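Side-chain contacts in fimbrial subunit CupB6 (Pseudomonas aeruginosa, PDB 5CYL), which probably serves as the adhesive tip of a chaperone-usher pilus, mediating attachment in biofilm formation: residues L43-K48 against L58-N63; N233-E238 against G284-N289. All blocks are in the same frame, centred on the assembly; numbering follows the deposited sequence.

Interaction 1: L43-K48 against L58-N63; sequences LFLNYK and LVIGGN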
ATOM      1  N   LEU A  43      18.294 -22.153   0.179  1.00 55.74           N
ATOM      2  CA  LEU A  43      17.826 -23.438  -0.379  1.00 54.32           C
ATOM      3  C   LEU A  43      18.866 -24.551  -0.171  1.00 57.62           C
ATOM      4  O   LEU A  43      20.063 -24.288  -0.259  1.00 58.15           O
ATOM      5  CB  LEU A  43      17.542 -23.291  -1.868  1.00 50.08           C
ATOM      6  CG  LEU A  43      16.397 -22.360  -2.257  1.00 48.75           C
ATOM      7  CD1 LEU A  43      16.146 -22.464  -3.752  1.00 45.01           C
ATOM      8  CD2 LEU A  43      15.139 -22.648  -1.423  1.00 47.01           C
ATOM      9  N   PHE A  44      18.428 -25.768   0.125  1.00 55.90           N
ATOM     10  CA  PHE A  44      19.338 -26.918   0.111  1.00 52.94           C
ATOM     11  C   PHE A  44      19.506 -27.444  -1.311  1.00 52.13           C
ATOM     12  O   PHE A  44      18.510 -27.731  -2.017  1.00 53.14           O
ATOM     13  CB  PHE A  44      18.799 -28.023   0.991  1.00 52.56           C
ATOM     14  CG  PHE A  44      18.918 -27.752   2.451  1.00 55.14           C
ATOM     15  CD1 PHE A  44      20.158 -27.523   3.030  1.00 56.22           C
ATOM     16  CD2 PHE A  44      17.791 -27.797   3.274  1.00 57.28           C
ATOM     17  CE1 PHE A  44      20.260 -27.317   4.403  1.00 58.22           C
ATOM     18  CE2 PHE A  44      17.884 -27.580   4.648  1.00 58.45           C
ATOM     19  CZ  PHE A  44      19.126 -27.331   5.210  1.00 58.28           C
ATOM     20  N   LEU A  45      20.750 -27.577  -1.733  1.00 48.57           N
ATOM     21  CA  LEU A  45      21.023 -28.238  -2.998  1.00 48.78           C
ATOM     22  C   LEU A  45      21.537 -29.684  -2.772  1.00 50.04           C
ATOM     23  O   LEU A  45      22.577 -29.896  -2.186  1.00 52.17           O
ATOM     24  CB  LEU A  45      21.969 -27.404  -3.841  1.00 46.73           C
ATOM     25  CG  LEU A  45      22.247 -27.869  -5.276  1.00 48.90           C
ATOM     26  CD1 LEU A  45      21.014 -28.370  -6.028  1.00 50.33           C
ATOM     27  CD2 LEU A  45      22.922 -26.732  -6.048  1.00 46.39           C
ATOM     28  N   ASN A  46      20.778 -30.667  -3.239  1.00 51.93           N
ATOM     29  CA  ASN A  46      21.122 -32.074  -3.053  1.00 53.24           C
ATOM     30  C   ASN A  46      21.409 -32.788  -4.358  1.00 58.50           C
ATOM     31  O   ASN A  46      20.735 -32.597  -5.380  1.00 61.15           O
ATOM     32  CB  ASN A  46      20.028 -32.760  -2.255  1.00 52.97           C
ATOM     33  CG  ASN A  46      19.791 -32.075  -0.930  1.00 55.37           C
ATOM     34  OD1 ASN A  46      20.725 -31.613  -0.315  1.00 58.12           O
ATOM     35  ND2 ASN A  46      18.531 -31.971  -0.510  1.00 56.03           N
ATOM     36  N   TYR A  47      22.457 -33.591  -4.303  1.00 61.62           N
ATOM     37  CA  TYR A  47      22.918 -34.330  -5.471  1.00 63.11           C
ATOM     38  C   TYR A  47      23.611 -35.547  -4.944  1.00 62.02           C
ATOM     39  O   TYR A  47      24.019 -35.577  -3.791  1.00 63.47           O
ATOM     40  CB  TYR A  47      23.896 -33.487  -6.273  1.00 61.84           C
ATOM     41  CG  TYR A  47      25.118 -33.091  -5.464  1.00 61.72           C
ATOM     42  CD1 TYR A  47      25.009 -32.198  -4.416  1.00 63.18           C
ATOM     43  CD2 TYR A  47      26.374 -33.594  -5.756  1.00 61.71           C
ATOM     44  CE1 TYR A  47      26.115 -31.812  -3.668  1.00 64.25           C
ATOM     45  CE2 TYR A  47      27.485 -33.222  -5.016  1.00 61.75           C
ATOM     46  CZ  TYR A  47      27.348 -32.331  -3.974  1.00 63.03           C
ATOM     47  OH  TYR A  47      28.433 -31.940  -3.241  1.00 65.48           O
ATOM     48  N   LYS A  48      23.736 -36.557  -5.782  1.00 62.88           N
ATOM     49  CA  LYS A  48      24.445 -37.773  -5.353  1.00 67.70           C
ATOM     50  C   LYS A  48      25.818 -37.734  -5.941  1.00 61.54           C
ATOM     51  O   LYS A  48      25.910 -37.479  -7.160  1.00 56.54           O
ATOM     52  CB  LYS A  48      23.752 -39.036  -5.810  1.00 74.91           C
ATOM     53  N   LEU A  58      29.941 -27.581  -9.117  1.00 61.89           N
ATOM     54  CA  LEU A  58      28.507 -27.343  -9.227  1.00 59.01           C
ATOM     55  C   LEU A  58      28.303 -25.853  -9.466  1.00 60.64           C
ATOM     56  O   LEU A  58      28.570 -25.046  -8.584  1.00 60.63           O
ATOM     57  CB  LEU A  58      27.813 -27.797  -7.948  1.00 53.03           C
ATOM     58  CG  LEU A  58      26.357 -28.246  -8.141  1.00 49.44           C
ATOM     59  CD1 LEU A  58      26.165 -29.027  -9.416  1.00 46.95           C
ATOM     60  CD2 LEU A  58      25.848 -29.096  -6.987  1.00 48.36           C
ATOM     61  N   VAL A  59      27.894 -25.498 -10.673  1.00 59.32           N
ATOM     62  CA  VAL A  59      27.677 -24.101 -11.030  1.00 57.17           C
ATOM     63  C   VAL A  59      26.211 -23.749 -10.850  1.00 54.03           C
ATOM     64  O   VAL A  59      25.332 -24.391 -11.431  1.00 51.50           O
ATOM     65  CB  VAL A  59      28.086 -23.816 -12.475  1.00 57.32           C
ATOM     66  CG1 VAL A  59      27.926 -22.338 -12.758  1.00 57.65           C
ATOM     67  CG2 VAL A  59      29.521 -24.258 -12.689  1.00 55.49           C
ATOM     68  N   ILE A  60      25.939 -22.742 -10.036  1.00 51.82           N
ATOM     69  CA  ILE A  60      24.567 -22.303  -9.813  1.00 49.95           C
ATOM     70  C   ILE A  60      24.278 -21.087 -10.696  1.00 53.90           C
ATOM     71  O   ILE A  60      24.941 -20.051 -10.597  1.00 58.06           O
ATOM     72  CB  ILE A  60      24.306 -22.019  -8.349  1.00 48.44           C
ATOM     73  CG1 ILE A  60      24.719 -23.233  -7.518  1.00 45.35           C
ATOM     74  CG2 ILE A  60      22.838 -21.718  -8.114  1.00 51.24           C
ATOM     75  CD1 ILE A  60      24.768 -22.974  -6.026  1.00 49.85           C
ATOM     76  N   GLY A  61      23.303 -21.248 -11.582  1.00 51.13           N
ATOM     77  CA  GLY A  61      22.889 -20.201 -12.513  1.00 51.58           C
ATOM     78  C   GLY A  61      21.456 -19.741 -12.275  1.00 50.54           C
ATOM     79  O   GLY A  61      20.657 -20.461 -11.689  1.00 50.40           O
ATOM     80  N   GLY A  62      21.135 -18.544 -12.746  1.00 49.18           N
ATOM     81  CA  GLY A  62      19.757 -18.044 -12.711  1.00 47.24           C
ATOM     82  C   GLY A  62      19.431 -17.200 -13.909  1.00 46.48           C
ATOM     83  O   GLY A  62      20.296 -16.604 -14.516  1.00 45.06           O
ATOM     84  N   ASN A  63      18.169 -17.174 -14.285  1.00 48.33           N
ATOM     85  CA  ASN A  63      17.689 -16.137 -15.197  1.00 49.63           C
ATOM     86  C   ASN A  63      16.175 -16.059 -15.127  1.00 51.67           C
ATOM     87  O   ASN A  63      15.514 -17.003 -14.706  1.00 56.01           O
ATOM     88  CB  ASN A  63      18.126 -16.421 -16.618  1.00 51.12           C
ATOM     89  CG  ASN A  63      17.369 -17.561 -17.231  1.00 51.82           C
ATOM     90  OD1 ASN A  63      16.967 -18.504 -16.565  1.00 54.56           O
ATOM     91  ND2 ASN A  63      17.168 -17.485 -18.523  1.00 50.72           N
TER
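Leu45 and Tyr47 meet Leu58 and Ile60 in the interior of a beta-sandwich, where strand 35-50 of one antiparallel sheet packs on strand 56-65 of another. The axes of the two short segments approach to 10.9 Å and run at 140°, so this is face-to-face sheet packing carried by side chains rather than backbone pairing. All four contributing residues are buried, and together the segments bury 157 Å² against each other. At the middle, two leucines reach tip to tip: Leu45 CD2 lies 3.9 Å from Leu58 CD2. Holding CG anti to the amide nitrogen (chi1 -173°) carries the end of Leu45 across to the opposing strand, where Leu45 CD2 is also 4.2 Å from Ile60 CD1. One branch of Leu45 is therefore shared by two neighbours on that strand. Leu58 CD2 does likewise from its own side. Leu58 CD2 also lies over one face of the Tyr47 ring, 4.1 Å from Tyr47 CD1 and displaced toward the rim. Leu58 CD2 is 4.3 Å from the centroid of the Tyr47 ring and 16° off its normal, a CH-pi contact, and the leucine and tyrosine side chains pass one another, running opposite ways. The phenol end of Tyr47 is satisfied beyond the two strands, where its OH is hydrogen-bonded to Ser114 N; this pins the far end of the ring whose face receives the leucine methyl. Around this apolar core, strand 6-22 brings Ala7 against Tyr47 and Leu58, and Cys10 against Tyr47. Strand 118-129, hydrogen-bonded through its backbone to strand 35-50, adds Thr119 beside Leu45, with Ser121 and Tyr123 against Ile60, while Arg111 of strand 106-112 touches both Leu58 and Ile60.

Interaction 2: N233-E238 against G284-N289; sequences NDTSTE and GIVVKN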
ATOM      1  N   ASN A 233     -30.018  35.309   3.026  1.00 42.97           N
ATOM      2  CA  ASN A 233     -28.656  34.918   2.675  1.00 41.13           C
ATOM      3  C   ASN A 233     -27.607  35.528   3.569  1.00 42.37           C
ATOM      4  O   ASN A 233     -26.428  35.415   3.307  1.00 46.30           O
ATOM      5  CB  ASN A 233     -28.331  35.287   1.236  1.00 42.25           C
ATOM      6  CG  ASN A 233     -28.925  34.345   0.234  1.00 42.65           C
ATOM      7  OD1 ASN A 233     -29.396  33.276   0.560  1.00 41.83           O
ATOM      8  ND2 ASN A 233     -28.904  34.754  -1.005  1.00 41.22           N
ATOM      9  N   ASP A 234     -28.053  36.190   4.618  1.00 41.65           N
ATOM     10  CA  ASP A 234     -27.173  36.850   5.557  1.00 39.29           C
ATOM     11  C   ASP A 234     -26.794  35.857   6.614  1.00 38.27           C
ATOM     12  O   ASP A 234     -27.531  34.945   6.892  1.00 39.05           O
ATOM     13  CB  ASP A 234     -27.884  38.045   6.185  1.00 45.18           C
ATOM     14  CG  ASP A 234     -27.787  39.277   5.345  1.00 51.23           C
ATOM     15  OD1 ASP A 234     -27.341  39.177   4.194  1.00 63.48           O
ATOM     16  OD2 ASP A 234     -28.158  40.351   5.828  1.00 51.15           O
ATOM     17  N   THR A 235     -25.627  36.017   7.196  1.00 33.82           N
ATOM     18  CA  THR A 235     -25.157  34.989   8.096  1.00 30.09           C
ATOM     19  C   THR A 235     -24.570  35.538   9.368  1.00 30.40           C
ATOM     20  O   THR A 235     -24.138  36.683   9.400  1.00 28.65           O
ATOM     21  CB  THR A 235     -24.086  34.128   7.442  1.00 30.41           C
ATOM     22  OG1 THR A 235     -23.027  34.968   6.973  1.00 28.17           O
ATOM     23  CG2 THR A 235     -24.634  33.275   6.274  1.00 30.58           C
ATOM     24  N   SER A 236     -24.535  34.697  10.402  1.00 30.39           N
ATOM     25  CA  SER A 236     -24.026  35.089  11.708  1.00 30.29           C
ATOM     26  C   SER A 236     -22.498  35.079  11.683  1.00 32.74           C
ATOM     27  O   SER A 236     -21.927  34.779  10.658  1.00 33.33           O
ATOM     28  CB  SER A 236     -24.596  34.190  12.797  1.00 31.48           C
ATOM     29  OG  SER A 236     -24.063  32.879  12.789  1.00 31.50           O
ATOM     30  N   THR A 237     -21.829  35.466  12.767  1.00 35.13           N
ATOM     31  CA  THR A 237     -20.371  35.367  12.810  1.00 35.49           C
ATOM     32  C   THR A 237     -19.938  33.891  12.851  1.00 39.33           C
ATOM     33  O   THR A 237     -20.591  33.090  13.556  1.00 37.54           O
ATOM     34  CB  THR A 237     -19.841  36.137  14.001  1.00 34.89           C
ATOM     35  OG1 THR A 237     -20.279  37.498  13.901  1.00 36.78           O
ATOM     36  CG2 THR A 237     -18.340  36.097  14.012  1.00 34.08           C
ATOM     37  N   GLU A 238     -18.916  33.549  12.035  1.00 42.40           N
ATOM     38  CA  GLU A 238     -18.403  32.165  11.828  1.00 43.00           C
ATOM     39  C   GLU A 238     -17.783  31.593  13.052  1.00 42.66           C
ATOM     40  O   GLU A 238     -17.072  32.304  13.728  1.00 49.80           O
ATOM     41  CB  GLU A 238     -17.292  32.132  10.807  1.00 46.43           C
ATOM     42  CG  GLU A 238     -17.824  31.915   9.428  1.00 59.07           C
ATOM     43  CD  GLU A 238     -16.771  31.937   8.343  1.00 70.92           C
ATOM     44  OE1 GLU A 238     -15.620  32.375   8.577  1.00 82.99           O
ATOM     45  OE2 GLU A 238     -17.109  31.483   7.234  1.00 77.57           O
ATOM     46  N   GLY A 284     -31.076  28.500   8.755  1.00 33.19           N
ATOM     47  CA  GLY A 284     -30.363  27.263   8.636  1.00 32.76           C
ATOM     48  C   GLY A 284     -28.949  27.459   9.069  1.00 33.23           C
ATOM     49  O   GLY A 284     -28.558  28.575   9.459  1.00 35.65           O
ATOM     50  N   ILE A 285     -28.163  26.397   8.960  1.00 31.89           N
ATOM     51  CA  ILE A 285     -26.731  26.475   9.254  1.00 31.60           C
ATOM     52  C   ILE A 285     -25.890  26.207   7.981  1.00 31.12           C
ATOM     53  O   ILE A 285     -26.190  25.289   7.216  1.00 28.96           O
ATOM     54  CB  ILE A 285     -26.391  25.481  10.350  1.00 31.50           C
ATOM     55  CG1 ILE A 285     -27.003  25.938  11.650  1.00 31.35           C
ATOM     56  CG2 ILE A 285     -24.904  25.398  10.545  1.00 33.64           C
ATOM     57  CD1 ILE A 285     -27.057  24.856  12.675  1.00 32.09           C
ATOM     58  N   VAL A 286     -24.869  27.021   7.735  1.00 28.48           N
ATOM     59  CA  VAL A 286     -23.928  26.722   6.647  1.00 29.60           C
ATOM     60  C   VAL A 286     -22.526  26.397   7.172  1.00 30.37           C
ATOM     61  O   VAL A 286     -22.029  27.093   8.039  1.00 37.09           O
ATOM     62  CB  VAL A 286     -23.846  27.846   5.599  1.00 28.46           C
ATOM     63  CG1 VAL A 286     -25.075  27.817   4.716  1.00 29.02           C
ATOM     64  CG2 VAL A 286     -23.696  29.188   6.252  1.00 28.57           C
ATOM     65  N   VAL A 287     -21.867  25.378   6.617  1.00 27.07           N
ATOM     66  CA  VAL A 287     -20.509  25.037   7.021  1.00 25.23           C
ATOM     67  C   VAL A 287     -19.549  25.146   5.855  1.00 26.80           C
ATOM     68  O   VAL A 287     -19.743  24.528   4.784  1.00 28.77           O
ATOM     69  CB  VAL A 287     -20.419  23.625   7.575  1.00 24.71           C
ATOM     70  CG1 VAL A 287     -19.082  23.406   8.271  1.00 26.31           C
ATOM     71  CG2 VAL A 287     -21.553  23.393   8.531  1.00 25.19           C
ATOM     72  N   LYS A 288     -18.481  25.904   6.072  1.00 25.89           N
ATOM     73  CA  LYS A 288     -17.534  26.152   5.015  1.00 26.67           C
ATOM     74  C   LYS A 288     -16.232  25.324   5.138  1.00 29.19           C
ATOM     75  O   LYS A 288     -15.573  25.350   6.171  1.00 32.23           O
ATOM     76  CB  LYS A 288     -17.239  27.622   4.983  1.00 25.61           C
ATOM     77  CG  LYS A 288     -16.257  27.948   3.909  1.00 26.82           C
ATOM     78  CD  LYS A 288     -15.638  29.263   4.263  1.00 28.32           C
ATOM     79  CE  LYS A 288     -14.908  29.784   3.075  1.00 30.75           C
ATOM     80  NZ  LYS A 288     -14.344  31.134   3.331  1.00 33.09           N
ATOM     81  N   ASN A 289     -15.879  24.611   4.061  1.00 29.76           N
ATOM     82  CA  ASN A 289     -14.679  23.776   3.973  1.00 27.72           C
ATOM     83  C   ASN A 289     -13.477  24.702   3.778  1.00 29.33           C
ATOM     84  O   ASN A 289     -13.402  25.449   2.813  1.00 28.92           O
ATOM     85  CB  ASN A 289     -14.836  22.747   2.841  1.00 27.27           C
ATOM     86  CG  ASN A 289     -13.578  21.909   2.567  1.00 28.81           C
ATOM     87  OD1 ASN A 289     -12.431  22.358   2.712  1.00 32.89           O
ATOM     88  ND2 ASN A 289     -13.797  20.693   2.128  1.00 28.42           N
TER
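Across strand 311-322, loop 233-238 lays Thr235 against Val286 and Glu238 against Lys288 of strand 283-289, in the fimbrial-family domain. The two segments do not pair with each other: strand 311-322 lies between them and bonds to both, through Tyr320 and Arg322 on the loop side and Ile321 on the strand side. The spacing reflects this, with Thr235 CA 8.5 Å from Val286 CA. The contact thus bridges over an intervening strand by side chains alone and buries a modest 92 Å². Its apolar part is a single methyl pair, Thr235 CG2 to Val286 CG2 at 4.2 Å, the two side chains crossing at about a right angle. In Thr235 the methyl lies anti to the carbonyl carbon while OG1 takes the place between the backbone N and that carbon (chi1 55°), so the apolar branch is the one presented to the valine. Ile321 of the intervening strand also touches Thr235. The polar part pairs opposite charges that stop short of a salt bridge. Glu238 and Lys288 extend beyond CG and cross obliquely; the carboxylate approaches the aliphatic shaft, Glu238 OE2 lying 4.0 Å from Lys288 CD, while Glu238 OE2 and Lys288 NZ remain 4.8 Å apart. Each end has a weak hydrogen bond to a third residue, Glu238 OE2 with Ser317 OG and Lys288 NZ with Gln293 OE1. The chemistry is therefore mixed and light: one buried valine is partly covered by a threonine methyl, and beside it an exposed glutamate and a partly exposed lysine probably gain some favourable electrostatics at a distance, softened by solvent, while the hydrogen bonds they make to Ser317 and Gln293 are weak.

From the N terminus, the chain first runs through strand 6-22 into strand 35-50, and a short turn leads to strand 56-65; only nine residues separate segments 43-48 and 58-63. Interaction 1 closes this connection and joins two sheets of the N-terminal half. The chain then completes that half before entering the second, where interaction 2 closes a longer excursion, 45 residues between segments 233-238 and 284-289, and brings a loop against strand 283-289 across strand 311-322. The two are in series, neither nested nor crossing. Their centres are 74 Å apart, on opposite sides of the chain's centre, so each belongs to its own end of this elongated molecule.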